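Local coordinates for immunogenic protein MPT63/MPB63 (Mycobacterium tuberculosis, PDB 1LMI) that is a major secreted, immunogenic beta-sandwich protein of the tubercle bacillus, whose biochemical function remains unknown, at residues T62-V65 with S66-N69; M119-M123 with E124-I128. One frame throughout, in Å; residues are numbered along the deposited sequence.

Contacts 1 and 2 are both local turns, and both belong to three adjoining strands of the mixed sheet in this beta-sandwich. Contact 1 is the 3-10 turn that leads into strand 68-71; contact 2 is the hairpin joining strand 116-120 to strand 125-130. Strands 68-71 and 116-120 are neighbours, so the two meet: Gln67 pairs with Asn120 through the backbone, and Phe68 packs on Met119. Contact 1 lies deeper, its centre about 6 Å from that of the chain, against 10 Å for contact 2. In each, apolar side chains face the core. The hydrogen bonds within contact 1 are all between backbone atoms, whereas contact 2 adds an asparagine side chain at its more exposed loop end.

Contact 1: T62-V65 with S66-N69; sequences TPAV and SQFN
Ala64 O receives the backbone N of Gln67 at 3.0 Å, and one residue further on Val65 O receives Phe68 N at 3.2 Å. These two successive i to i+3 bonds make the short 3-10 turn. Both are fairly straight at hydrogen, yet each donor stands well above the plane of its carbonyl, 42° out of it at Ala64. Before the turn Ala64 is the centre of an inverse gamma turn, closed by a weak bond from Val65 N to Pro63 O. The methyl of Ala64 lies against the extended side chain of Gln67, with Ala64 CB 3.6 Å from Gln67 CD. Gln67 CG, beside its own backbone N (chi1 -66°), comes to 3.4 Å from Ala64 O. On the buried side Val65 CG1 comes to 4.3 Å from Phe68 CD2, and Val65 O approaches the ring obliquely. The next carbonyl, Ser66 O, accepts from Arg79, while Asn69 OD1 takes bonds from both Asn77 and Arg79. Phe68 meets Trp26 edge-to-face and, with Val65, touches Ile105 of the opposing sheet; backbone bonds of Gln67 with Asn120 and of Asn69 with Ala118 tie the turn and the start of strand 68-71 to strand 116-120.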
loop_
_atom_site.group_PDB
_atom_site.type_symbol
_atom_site.label_atom_id
_atom_site.label_comp_id
_atom_site.label_asym_id
_atom_site.label_seq_id
_atom_site.Cartn_x
_atom_site.Cartn_y
_atom_site.Cartn_z
ATOM N N THR A 62 -1.177 -2.321 -13.453
ATOM C CA THR A 62 -2.121 -1.377 -12.920
ATOM C C THR A 62 -2.161 -1.580 -11.411
ATOM O O THR A 62 -2.615 -2.612 -10.906
ATOM C CB THR A 62 -3.516 -1.552 -13.534
ATOM O OG1 THR A 62 -3.375 -1.567 -14.966
ATOM C CG2 THR A 62 -4.422 -0.385 -13.181
ATOM N N PRO A 63 -1.632 -0.657 -10.619
ATOM C CA PRO A 63 -1.419 -0.956 -9.196
ATOM C C PRO A 63 -2.760 -1.061 -8.458
ATOM O O PRO A 63 -3.671 -0.266 -8.677
ATOM C CB PRO A 63 -0.579 0.211 -8.705
ATOM C CG PRO A 63 -0.839 1.321 -9.663
ATOM C CD PRO A 63 -1.141 0.687 -10.993
ATOM N N ALA A 64 -2.838 -2.070 -7.601
ATOM C CA ALA A 64 -4.115 -2.347 -6.931
ATOM C C ALA A 64 -4.118 -1.619 -5.600
ATOM O O ALA A 64 -4.026 -2.228 -4.530
ATOM C CB ALA A 64 -4.242 -3.842 -6.740
ATOM N N VAL A 65 -4.171 -0.290 -5.707
ATOM C CA VAL A 65 -3.947 0.531 -4.514
ATOM C C VAL A 65 -4.974 0.296 -3.430
ATOM O O VAL A 65 -4.658 0.407 -2.239
ATOM C CB VAL A 65 -3.946 2.027 -4.918
ATOM C CG1 VAL A 65 -3.726 2.926 -3.717
ATOM C CG2 VAL A 65 -2.908 2.291 -6.005
ATOM N N SER A 66 -6.218 -0.056 -3.776
ATOM C CA SER A 66 -7.245 -0.351 -2.813
ATOM C C SER A 66 -6.928 -1.575 -1.957
ATOM O O SER A 66 -7.602 -1.798 -0.943
ATOM C CB SER A 66 -8.600 -0.552 -3.504
ATOM O OG SER A 66 -8.519 -1.575 -4.488
ATOM N N GLN A 67 -5.910 -2.372 -2.264
ATOM C CA GLN A 67 -5.500 -3.542 -1.498
ATOM C C GLN A 67 -4.683 -3.179 -0.265
ATOM O O GLN A 67 -4.448 -4.067 0.555
ATOM C CB GLN A 67 -4.687 -4.533 -2.369
ATOM C CG GLN A 67 -5.494 -5.170 -3.491
ATOM C CD GLN A 67 -4.707 -6.272 -4.179
ATOM O OE1 GLN A 67 -3.511 -6.427 -3.974
ATOM N NE2 GLN A 67 -5.426 -7.055 -4.984
ATOM N N PHE A 68 -4.277 -1.907 -0.130
ATOM C CA PHE A 68 -3.426 -1.531 1.000
ATOM C C PHE A 68 -4.198 -1.338 2.299
ATOM O O PHE A 68 -5.397 -0.980 2.367
ATOM C CB PHE A 68 -2.680 -0.228 0.729
ATOM C CG PHE A 68 -1.422 -0.336 -0.109
ATOM C CD1 PHE A 68 -0.369 -1.092 0.347
ATOM C CD2 PHE A 68 -1.317 0.336 -1.301
ATOM C CE1 PHE A 68 0.787 -1.182 -0.411
ATOM C CE2 PHE A 68 -0.172 0.247 -2.069
ATOM C CZ PHE A 68 0.876 -0.519 -1.619
ATOM N N ASN A 69 -3.475 -1.581 3.400
ATOM C CA ASN A 69 -3.961 -1.518 4.757
ATOM C C ASN A 69 -2.782 -1.195 5.694
ATOM O O ASN A 69 -1.645 -1.607 5.387
ATOM C CB ASN A 69 -4.573 -2.835 5.249
ATOM C CG ASN A 69 -5.700 -3.368 4.381
ATOM O OD1 ASN A 69 -6.842 -2.992 4.660
ATOM N ND2 ASN A 69 -5.372 -4.150 3.350
#

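Contact 2: M119-M123 with E124-I128; sequences MNNGM and EDLLI
Asn121 OD1 is gripped by two backbone donors, Glu124 N at 2.9 Å across the turn and Met123 N at 2.8 Å within the loop. The first comes nearly along the C=O axis; the second lies 39° above the amide plane and closes an Asx turn. A chi1 of 61° sets CG between the backbone N and carbonyl carbon of Asn121, and the small chi2 then turns OD1 toward the two amides. The backbone of the same residue answers, Asn121 N donating to Glu124 O at 3.2 Å. Gly122, at positive phi, carries the chain round, and at this loop end Glu124 OE1 is hydrogen-bonded to Ser1 OG.

Beyond the loop the strands pair through Met119, with Met119 N donating to Leu127 O at 2.7 Å. Met119 O takes Leu126 N at 2.8 Å and, weakly, Leu127 N, so two residues of one strand face one of the other: a classic beta bulge. Met119 and Leu127 run side by side toward the core, where Met119 CE presses on Leu127 CD1 at a tight 3.3 Å. Both side chains reach Trp26 and Met15 of the opposing sheet. Leu126 crosses Asn121 at about a right angle, Leu126 CD1 lying 3.9 Å from Asn121 ND2.

On the other face the Asp125 side chain crosses that of Asn120 at a slant, amide and carboxylate planes 81° apart. The hairpin thus packs Met119 and Leu127 toward the sandwich interior and carries the polar groups of Asn120 and Asp125 on the other face, where Arg71 pairs with Asp125 in a salt bridge, while Asn121 OD1 holds the loop where strand pairing ends.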
loop_
_atom_site.group_PDB
_atom_site.type_symbol
_atom_site.label_atom_id
_atom_site.label_comp_id
_atom_site.label_asym_id
_atom_site.label_seq_id
_atom_site.Cartn_x
_atom_site.Cartn_y
_atom_site.Cartn_z
ATOM N N MET A 119 -0.726 -5.650 1.972
ATOM C CA MET A 119 -1.603 -5.661 0.803
ATOM C C MET A 119 -2.420 -6.958 0.865
ATOM O O MET A 119 -1.814 -8.027 0.934
ATOM C CB MET A 119 -0.875 -5.608 -0.554
ATOM C CG MET A 119 -0.230 -4.273 -0.894
ATOM S SD MET A 119 0.448 -4.232 -2.610
ATOM C CE MET A 119 0.406 -6.004 -2.882
ATOM N N ASN A 120 -3.752 -6.845 0.817
ATOM C CA ASN A 120 -4.664 -7.988 0.843
ATOM C C ASN A 120 -5.667 -7.834 -0.296
ATOM O O ASN A 120 -6.182 -6.744 -0.500
ATOM C CB ASN A 120 -5.330 -8.021 2.208
ATOM C CG ASN A 120 -6.355 -9.125 2.481
ATOM O OD1 ASN A 120 -6.139 -9.956 3.388
ATOM N ND2 ASN A 120 -7.438 -9.079 1.743
ATOM N N ASN A 121 -5.894 -8.967 -0.998
ATOM C CA ASN A 121 -6.696 -8.877 -2.215
ATOM C C ASN A 121 -8.138 -9.351 -1.948
ATOM O O ASN A 121 -8.772 -9.620 -2.976
ATOM C CB ASN A 121 -6.102 -9.706 -3.364
ATOM C CG ASN A 121 -6.039 -11.182 -2.996
ATOM O OD1 ASN A 121 -6.448 -11.678 -1.962
ATOM N ND2 ASN A 121 -5.458 -11.939 -3.962
ATOM N N GLY A 122 -8.593 -9.423 -0.725
ATOM C CA GLY A 122 -9.953 -9.910 -0.396
ATOM C C GLY A 122 -9.960 -11.407 -0.155
ATOM O O GLY A 122 -10.867 -11.900 0.524
ATOM N N MET A 123 -8.949 -12.081 -0.701
ATOM C CA MET A 123 -8.825 -13.533 -0.544
ATOM C C MET A 123 -7.767 -13.854 0.504
ATOM O O MET A 123 -7.932 -14.770 1.310
ATOM C CB MET A 123 -8.537 -14.185 -1.896
ATOM C CG MET A 123 -9.455 -13.741 -3.026
ATOM S SD MET A 123 -11.074 -14.539 -2.945
ATOM C CE MET A 123 -10.632 -16.250 -3.256
ATOM N N GLU A 124 -6.658 -13.106 0.529
ATOM C CA GLU A 124 -5.610 -13.389 1.487
ATOM C C GLU A 124 -4.613 -12.224 1.547
ATOM O O GLU A 124 -4.695 -11.370 0.679
ATOM C CB GLU A 124 -4.812 -14.632 1.074
ATOM C CG GLU A 124 -4.053 -14.456 -0.229
ATOM C CD GLU A 124 -3.569 -15.774 -0.817
ATOM O OE1 GLU A 124 -2.992 -16.581 -0.066
ATOM O OE2 GLU A 124 -3.789 -15.955 -2.047
ATOM N N ASP A 125 -3.729 -12.229 2.526
ATOM C CA ASP A 125 -2.615 -11.291 2.622
ATOM C C ASP A 125 -1.552 -11.707 1.583
ATOM O O ASP A 125 -1.181 -12.893 1.501
ATOM C CB ASP A 125 -1.947 -11.257 3.977
ATOM C CG ASP A 125 -2.742 -10.552 5.058
ATOM O OD1 ASP A 125 -3.712 -9.848 4.720
ATOM O OD2 ASP A 125 -2.401 -10.757 6.248
ATOM N N LEU A 126 -1.088 -10.767 0.788
ATOM C CA LEU A 126 -0.093 -11.027 -0.251
ATOM C C LEU A 126 1.288 -10.529 0.155
ATOM O O LEU A 126 2.265 -11.281 0.050
ATOM C CB LEU A 126 -0.509 -10.341 -1.563
ATOM C CG LEU A 126 -1.766 -10.909 -2.230
ATOM C CD1 LEU A 126 -2.080 -10.105 -3.474
ATOM C CD2 LEU A 126 -1.635 -12.396 -2.554
ATOM N N LEU A 127 1.366 -9.288 0.606
ATOM C CA LEU A 127 2.645 -8.632 0.922
ATOM C C LEU A 127 2.509 -7.866 2.237
ATOM O O LEU A 127 1.489 -7.189 2.445
ATOM C CB LEU A 127 3.067 -7.649 -0.154
ATOM C CG LEU A 127 3.270 -8.135 -1.578
ATOM C CD1 LEU A 127 3.526 -6.989 -2.554
ATOM C CD2 LEU A 127 4.457 -9.086 -1.603
ATOM N N ILE A 128 3.523 -7.980 3.094
ATOM C CA ILE A 128 3.496 -7.301 4.384
ATOM C C ILE A 128 4.836 -6.624 4.636
ATOM O O ILE A 128 5.851 -7.306 4.446
ATOM C CB ILE A 128 3.204 -8.332 5.495
ATOM C CG1 ILE A 128 1.857 -9.033 5.253
ATOM C CG2 ILE A 128 3.296 -7.618 6.833
ATOM C CD1 ILE A 128 1.592 -10.125 6.268
#